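Local coordinates for heme-binding protein A (Haemophilus parasuis 29755, PDB 3TPA) that probably binds glutathione as a periplasmic solute-binding protein of the Pasteurellaceae GbpA family, despite its name as a heme-binding protein, at residues A[135-138]-A[139-143]; A[300-303]-A[304-308]; A[367-370]-A[371-375]. The protein carries 1 engineered substitution. All coordinates share one frame; numbering follows the deposited sequence. Where two conformers were deposited one is given.

How the interactions relate
Along the chain the three contacts come in series, interaction 1 first, then interactions 2 and 3. Interaction 1 is the tip of the hairpin 131-136/141-146, at the edge of an antiparallel sheet, of which 131-136 is the outermost strand; its centre lies about 51 Å from that of interaction 2 and 53 Å from that of interaction 3, across the centre of the chain. Interactions 2 and 3 are neighbours, with centres about 10 Å apart. They sit on helices 298-306 and 368-381, which touch through Ile301 and Ile375, Ala304 and Ile374, and Val305 and Thr371. Each contact thus shapes its own element locally, while the last two also build one helix-helix interface beside the six-stranded mixed sheet.

Interaction 1 (A[135-138]-A[139-143]); sequences EKVD and DYTVK
The tip of the beta hairpin formed by strands 131-136 and 141-146 is closed by a type I turn, Asp138 to Thr141, with a classic bulge beside it. Val137 N donates to Thr141 O at 2.8 Å, and Asp138 N adds a weak bond to the same oxygen, so two residues face one. Asp138 suits the first position of the turn because its carboxylate reaches forward over it. With chi1 at 63°, CG sits between the backbone N and carbonyl carbon, and OD1 takes the hydroxyl of Thr141 (OG1 to OD1 2.7 Å) from one face of the carboxylate and Tyr140 N, 3.0 Å from OD1, from the other. Beta-branched Val137 lays CG2 across Lys143 CB at 3.6 Å, a carbon-to-carbon contact beside the bulge. Further along, Glu135 and Lys143 make the paired backbone bonds of a hydrogen-bonded site, and a water joins Glu135 OE1 to Lys143 O. On the other face Lys136 runs alongside Asp139 in a long salt bridge, NZ to OD1 3.6 Å, while its stronger partner is Asp95 at the start of helix 94-105. Turn, bulge and the aspartate's bonds across the turn together characterise a bulged beta hairpin at a sheet edge.

Interaction 2 (A[300-303]-A[304-308]); sequences AIVD and AVYQG
Two torsions place the groups that Ile301 and Val305 share: CG2 of Ile301 stands opposite its backbone N (chi1 to CG1 -65°), and Val305, with chi1 172°, turns CG2 beside its own N and back toward the preceding turn of helix 298-306. The two methyls meet side by side, Ile301 CG2 to Val305 CG2 4.0 Å. Val305 CG2 also lies 3.2 Å from Ile301 O, the carbonyl that accepts from Val305 N at 2.7 Å. Branched aliphatic residues suit these buried positions, because helix 368-381 packs against them through Ile375 and Thr371.

One residue on, the Tyr306 side chain starts beside its own backbone N and comes alongside Val302. CD2 comes within 3.7 Å of Val302 CA, and Val302 O lies in the plane of the ring at its edge. The hydroxyl extends farther and bonds to Ser364 O, so the aromatic body packs on Phe481, Ala482 and Pro366 while its polar end is satisfied. Small Ala304 leaves room for Arg370 and Ile374 of the adjacent helix.

At the helix end Val302 O has two donors: Tyr306 N at 3.0 Å, and a water at 2.6 Å that in turn accepts from Gly308 N. Gln307 has left the helix with positive phi, and Gly308 has backbone angles at which a CB would strike the carbonyl before it. Chemically, water takes over where the regular helical bonding stops, linking the last turn to the outgoing chain while branched and aromatic carbons hold the buried side.

Interaction 3 (A[367-370]-A[371-375]); sequences NPRR and TAEII
Glu373 reaches back over the first turn of helix 368-381 toward Arg369 and Arg370. Its CB lies 3.7 Å from the carbonyl oxygens of both Arg369 and Arg370. With chi1 at -77° CG lies beside the backbone N and approaches Arg369 O, at 3.4 Å; the chain then runs out extended, carrying the carboxylate over that turn. At the tip the two oxygens part: OE1 meets Arg370 CD at 3.7 Å, and OE2 meets the methylenes of Arg369, CG at 3.8 Å in the conformer given. The charged ends do not close a salt bridge, since Arg370 NE remains 4.5 Å from Glu373 OE1, and in that conformer the Arg369 guanidinium turns to Thr390 instead, through NH1.

Arg370 bends at chi2 and also crosses Ile374, its CG 4.0 Å from Ile374 CD1, so the methylenes of the arginine lie against the isoleucine.

Ahead of these, Asn367 is the N-cap. Its OD1 accepts from Arg370 N, meeting the donor above the amide plane, and so supplies an acceptor for an N-H of the first turn, which has no helical carbonyl before it. Its backbone O serves twice, for Thr371 N nearly straight (172°) and for Thr371 OG1, 3.0 Å away and above the carbonyl plane. A threonine hydroxyl suits this place because it can also pair with Asn365 ND2, while the residue packs on Thr409. Pro368, lacking an N-H, fits the first helical position.

Chemically, amide and hydroxyl groups satisfy the helix start with hydrogen bonds, whereas the acid and the two arginines touch mainly through carbon; their charges probably attract at longer range, without a salt bridge.

Interaction 1 (A[135-138]-A[139-143])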
loop_
_atom_site.group_PDB
_atom_site.type_symbol
_atom_site.label_atom_id
_atom_site.label_comp_id
_atom_site.label_asym_id
_atom_site.label_seq_id
_atom_site.Cartn_x
_atom_site.Cartn_y
_atom_site.Cartn_z
ATOM N N GLU A 135 25.416 7.851 -0.805
ATOM C CA GLU A 135 26.628 8.585 -0.464
ATOM C C GLU A 135 26.385 10.078 -0.396
ATOM O O GLU A 135 25.607 10.629 -1.170
ATOM C CB GLU A 135 27.704 8.364 -1.531
ATOM C CG GLU A 135 27.809 6.958 -2.048
ATOM C CD GLU A 135 28.773 6.863 -3.208
ATOM O OE1 GLU A 135 28.357 7.113 -4.355
ATOM O OE2 GLU A 135 29.953 6.556 -2.971
ATOM N N LYS A 136 27.114 10.727 0.504
ATOM C CA LYS A 136 27.168 12.175 0.574
ATOM C C LYS A 136 28.136 12.690 -0.470
ATOM O O LYS A 136 29.301 12.310 -0.475
ATOM C CB LYS A 136 27.641 12.620 1.965
ATOM C CG LYS A 136 27.853 14.126 2.097
ATOM C CD LYS A 136 27.920 14.571 3.560
ATOM C CE LYS A 136 29.334 14.616 4.081
ATOM N NZ LYS A 136 29.369 15.085 5.485
ATOM N N VAL A 137 27.653 13.549 -1.360
ATOM C CA VAL A 137 28.518 14.210 -2.322
ATOM C C VAL A 137 29.058 15.507 -1.736
ATOM O O VAL A 137 30.248 15.815 -1.878
ATOM C CB VAL A 137 27.800 14.527 -3.619
ATOM C CG1 VAL A 137 28.705 15.368 -4.513
ATOM C CG2 VAL A 137 27.405 13.236 -4.321
ATOM N N ASP A 138 28.166 16.280 -1.124
ATOM C CA ASP A 138 28.557 17.371 -0.248
ATOM C C ASP A 138 27.404 17.532 0.724
ATOM O O ASP A 138 26.503 16.692 0.749
ATOM C CB ASP A 138 28.871 18.671 -1.005
ATOM C CG ASP A 138 27.677 19.238 -1.753
ATOM O OD1 ASP A 138 26.531 18.820 -1.507
ATOM O OD2 ASP A 138 27.893 20.143 -2.585
ATOM N N ASP A 139 27.414 18.590 1.528
ATOM C CA ASP A 139 26.439 18.670 2.601
ATOM C C ASP A 139 25.006 18.798 2.115
ATOM O O ASP A 139 24.083 18.511 2.861
ATOM C CB ASP A 139 26.774 19.787 3.588
ATOM C CG ASP A 139 27.556 19.279 4.786
ATOM O OD1 ASP A 139 28.420 18.394 4.603
ATOM O OD2 ASP A 139 27.304 19.751 5.909
ATOM N N TYR A 140 24.814 19.237 0.875
ATOM C CA TYR A 140 23.457 19.361 0.351
ATOM C C TYR A 140 23.164 18.505 -0.882
ATOM O O TYR A 140 22.199 18.753 -1.600
ATOM C CB TYR A 140 23.088 20.838 0.160
ATOM C CG TYR A 140 23.130 21.540 1.506
ATOM C CD1 TYR A 140 22.180 21.263 2.485
ATOM C CD2 TYR A 140 24.159 22.422 1.824
ATOM C CE1 TYR A 140 22.238 21.875 3.729
ATOM C CE2 TYR A 140 24.224 23.032 3.063
ATOM C CZ TYR A 140 23.263 22.758 4.010
ATOM O OH TYR A 140 23.333 23.370 5.248
ATOM N N THR A 141 23.983 17.480 -1.097
ATOM C CA THR A 141 23.839 16.620 -2.267
ATOM C C THR A 141 24.034 15.146 -1.905
ATOM O O THR A 141 25.091 14.763 -1.403
ATOM C CB THR A 141 24.861 17.010 -3.360
ATOM O OG1 THR A 141 24.841 18.429 -3.549
ATOM C CG2 THR A 141 24.548 16.309 -4.706
ATOM N N VAL A 142 23.016 14.327 -2.162
ATOM C CA VAL A 142 23.069 12.897 -1.848
ATOM C C VAL A 142 23.004 12.073 -3.135
ATOM O O VAL A 142 22.097 12.244 -3.939
ATOM C CB VAL A 142 21.901 12.475 -0.939
ATOM C CG1 VAL A 142 21.980 10.991 -0.619
ATOM C CG2 VAL A 142 21.915 13.272 0.336
ATOM N N LYS A 143 23.965 11.180 -3.330
ATOM C CA LYS A 143 23.989 10.356 -4.530
ATOM C C LYS A 143 23.588 8.922 -4.207
ATOM O O LYS A 143 24.210 8.262 -3.380
ATOM C CB LYS A 143 25.371 10.374 -5.189
ATOM C CG LYS A 143 25.410 9.591 -6.500
ATOM C CD LYS A 143 26.828 9.157 -6.880
ATOM C CE LYS A 143 27.708 10.317 -7.300
ATOM N NZ LYS A 143 29.052 9.820 -7.726
HETATM O O HOH W 1 25.836 6.230 -4.664
#

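Interaction 2 (A[300-303]-A[304-308])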
loop_
_atom_site.group_PDB
_atom_site.type_symbol
_atom_site.label_atom_id
_atom_site.label_comp_id
_atom_site.label_asym_id
_atom_site.label_seq_id
_atom_site.Cartn_x
_atom_site.Cartn_y
_atom_site.Cartn_z
ATOM N N ALA A 300 -22.173 -10.229 -8.411
ATOM C CA ALA A 300 -22.743 -10.954 -7.263
ATOM C C ALA A 300 -21.757 -11.003 -6.092
ATOM O O ALA A 300 -22.123 -10.762 -4.961
ATOM C CB ALA A 300 -23.141 -12.388 -7.664
ATOM N N ILE A 301 -20.502 -11.330 -6.382
ATOM C CA ILE A 301 -19.479 -11.424 -5.339
ATOM C C ILE A 301 -19.289 -10.096 -4.623
ATOM O O ILE A 301 -19.365 -10.016 -3.401
ATOM C CB ILE A 301 -18.127 -11.891 -5.924
ATOM C CG1 ILE A 301 -18.276 -13.307 -6.461
ATOM C CG2 ILE A 301 -17.016 -11.833 -4.874
ATOM C CD1 ILE A 301 -17.064 -13.813 -7.220
ATOM N N VAL A 302 -19.054 -9.049 -5.395
ATOM C CA VAL A 302 -18.826 -7.735 -4.818
ATOM C C VAL A 302 -20.040 -7.304 -4.024
ATOM O O VAL A 302 -19.912 -6.811 -2.914
ATOM C CB VAL A 302 -18.531 -6.685 -5.912
ATOM C CG1 VAL A 302 -18.512 -5.288 -5.317
ATOM C CG2 VAL A 302 -17.210 -7.000 -6.598
ATOM N N ASP A 303 -21.225 -7.506 -4.596
ATOM C CA ASP A 303 -22.474 -7.152 -3.908
ATOM C C ASP A 303 -22.648 -7.886 -2.589
ATOM O O ASP A 303 -22.913 -7.259 -1.563
ATOM C CB ASP A 303 -23.677 -7.390 -4.817
ATOM C CG ASP A 303 -23.877 -6.262 -5.819
ATOM O OD1 ASP A 303 -23.224 -5.210 -5.657
ATOM O OD2 ASP A 303 -24.690 -6.411 -6.750
ATOM N N ALA A 304 -22.502 -9.211 -2.614
ATOM C CA ALA A 304 -22.640 -10.019 -1.399
ATOM C C ALA A 304 -21.512 -9.836 -0.385
ATOM O O ALA A 304 -21.752 -9.767 0.820
ATOM C CB ALA A 304 -22.753 -11.484 -1.761
ATOM N N VAL A 305 -20.280 -9.778 -0.872
ATOM C CA VAL A 305 -19.118 -9.787 0.012
ATOM C C VAL A 305 -18.737 -8.420 0.605
ATOM O O VAL A 305 -18.447 -8.323 1.791
ATOM C CB VAL A 305 -17.908 -10.390 -0.703
ATOM C CG1 VAL A 305 -16.635 -10.219 0.136
ATOM C CG2 VAL A 305 -18.177 -11.855 -1.020
ATOM N N TYR A 306 -18.730 -7.371 -0.217
ATOM C CA TYR A 306 -18.193 -6.078 0.231
ATOM C C TYR A 306 -19.238 -5.120 0.790
ATOM O O TYR A 306 -18.903 -4.043 1.273
ATOM C CB TYR A 306 -17.390 -5.396 -0.882
ATOM C CG TYR A 306 -16.152 -6.172 -1.290
ATOM C CD1 TYR A 306 -14.887 -5.799 -0.854
ATOM C CD2 TYR A 306 -16.257 -7.273 -2.128
ATOM C CE1 TYR A 306 -13.752 -6.527 -1.239
ATOM C CE2 TYR A 306 -15.157 -7.994 -2.506
ATOM C CZ TYR A 306 -13.905 -7.624 -2.070
ATOM O OH TYR A 306 -12.812 -8.371 -2.475
ATOM N N GLN A 307 -20.499 -5.519 0.705
ATOM C CA GLN A 307 -21.598 -4.726 1.244
ATOM C C GLN A 307 -21.453 -3.240 0.915
ATOM O O GLN A 307 -21.640 -2.374 1.793
ATOM C CB GLN A 307 -21.687 -4.930 2.753
ATOM C CG GLN A 307 -21.907 -6.382 3.144
ATOM C CD GLN A 307 -22.062 -6.563 4.637
ATOM O OE1 GLN A 307 -23.158 -6.429 5.178
ATOM N NE2 GLN A 307 -20.962 -6.870 5.314
ATOM N N GLY A 308 -21.114 -2.957 -0.340
ATOM C CA GLY A 308 -20.963 -1.606 -0.848
ATOM C C GLY A 308 -19.529 -1.097 -0.849
ATOM O O GLY A 308 -19.193 -0.161 -1.577
HETATM O O HOH W 2 -20.535 -4.300 -2.612
#

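Interaction 3 (A[367-370]-A[371-375])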
loop_
_atom_site.group_PDB
_atom_site.type_symbol
_atom_site.label_atom_id
_atom_site.label_comp_id
_atom_site.label_asym_id
_atom_site.label_seq_id
_atom_site.Cartn_x
_atom_site.Cartn_y
_atom_site.Cartn_z
ATOM N N ASN A 367 -14.609 -11.337 3.099
ATOM C CA ASN A 367 -15.339 -12.598 3.217
ATOM C C ASN A 367 -14.966 -13.598 2.126
ATOM O O ASN A 367 -15.765 -13.863 1.245
ATOM C CB ASN A 367 -16.847 -12.345 3.186
ATOM C CG ASN A 367 -17.640 -13.502 3.736
ATOM O OD1 ASN A 367 -17.130 -14.607 3.870
ATOM N ND2 ASN A 367 -18.895 -13.248 4.072
ATOM N N PRO A 368 -13.748 -14.168 2.204
ATOM C CA PRO A 368 -13.296 -15.175 1.239
ATOM C C PRO A 368 -14.228 -16.385 1.227
ATOM O O PRO A 368 -14.443 -16.963 0.164
ATOM C CB PRO A 368 -11.915 -15.581 1.773
ATOM C CG PRO A 368 -11.486 -14.468 2.658
ATOM C CD PRO A 368 -12.728 -13.887 3.233
ATOM N N ARG A 369 -14.781 -16.755 2.385
ATOM C CA ARG A 369 -15.656 -17.921 2.475
ATOM C C ARG A 369 -16.880 -17.754 1.585
ATOM O O ARG A 369 -17.243 -18.652 0.834
ATOM C CB ARG A 369 -16.072 -18.175 3.931
ATOM C CG ARG A 369 -17.097 -19.293 4.134
ATOM C CD ARG A 369 -16.530 -20.680 3.869
ATOM N NE ARG A 369 -15.293 -20.935 4.599
ATOM C CZ ARG A 369 -14.696 -22.123 4.649
ATOM N NH1 ARG A 369 -13.565 -22.278 5.317
ATOM N NH2 ARG A 369 -15.237 -23.158 4.025
ATOM N N ARG A 370 -17.515 -16.592 1.671
ATOM C CA ARG A 370 -18.696 -16.339 0.842
ATOM C C ARG A 370 -18.337 -16.195 -0.632
ATOM O O ARG A 370 -19.085 -16.632 -1.498
ATOM C CB ARG A 370 -19.480 -15.113 1.315
ATOM C CG ARG A 370 -20.717 -14.836 0.453
ATOM C CD ARG A 370 -21.827 -15.850 0.731
ATOM N NE ARG A 370 -23.059 -15.556 0.003
ATOM C CZ ARG A 370 -23.902 -14.573 0.311
ATOM N NH1 ARG A 370 -23.654 -13.761 1.332
ATOM N NH2 ARG A 370 -24.998 -14.394 -0.410
ATOM N N THR A 371 -17.202 -15.562 -0.913
ATOM C CA THR A 371 -16.659 -15.522 -2.264
ATOM C C THR A 371 -16.584 -16.956 -2.797
ATOM O O THR A 371 -17.132 -17.280 -3.843
ATOM C CB THR A 371 -15.233 -14.912 -2.276
ATOM O OG1 THR A 371 -15.250 -13.602 -1.698
ATOM C CG2 THR A 371 -14.688 -14.828 -3.706
ATOM N N ALA A 372 -15.920 -17.827 -2.049
ATOM C CA ALA A 372 -15.755 -19.211 -2.488
ATOM C C ALA A 372 -17.097 -19.917 -2.741
ATOM O O ALA A 372 -17.236 -20.689 -3.691
ATOM C CB ALA A 372 -14.914 -19.996 -1.474
ATOM N N GLU A 373 -18.076 -19.670 -1.874
ATOM C CA GLU A 373 -19.371 -20.351 -1.978
ATOM C C GLU A 373 -20.117 -19.953 -3.244
ATOM O O GLU A 373 -20.717 -20.792 -3.919
ATOM C CB GLU A 373 -20.240 -20.053 -0.744
ATOM C CG GLU A 373 -19.838 -20.833 0.481
ATOM C CD GLU A 373 -20.521 -20.343 1.743
ATOM O OE1 GLU A 373 -21.285 -19.355 1.672
ATOM O OE2 GLU A 373 -20.280 -20.941 2.814
ATOM N N ILE A 374 -20.090 -18.665 -3.559
ATOM C CA ILE A 374 -20.793 -18.157 -4.741
ATOM C C ILE A 374 -20.198 -18.776 -5.994
ATOM O O ILE A 374 -20.904 -19.272 -6.887
ATOM C CB ILE A 374 -20.688 -16.618 -4.829
ATOM C CG1 ILE A 374 -21.562 -15.971 -3.753
ATOM C CG2 ILE A 374 -21.091 -16.109 -6.222
ATOM C CD1 ILE A 374 -21.236 -14.539 -3.514
ATOM N N ILE A 375 -18.878 -18.769 -6.050
ATOM C CA ILE A 375 -18.171 -19.349 -7.186
ATOM C C ILE A 375 -18.434 -20.847 -7.296
ATOM O O ILE A 375 -18.729 -21.342 -8.368
ATOM C CB ILE A 375 -16.669 -19.058 -7.093
ATOM C CG1 ILE A 375 -16.410 -17.628 -7.555
ATOM C CG2 ILE A 375 -15.884 -20.009 -7.952
ATOM C CD1 ILE A 375 -15.557 -16.846 -6.600
#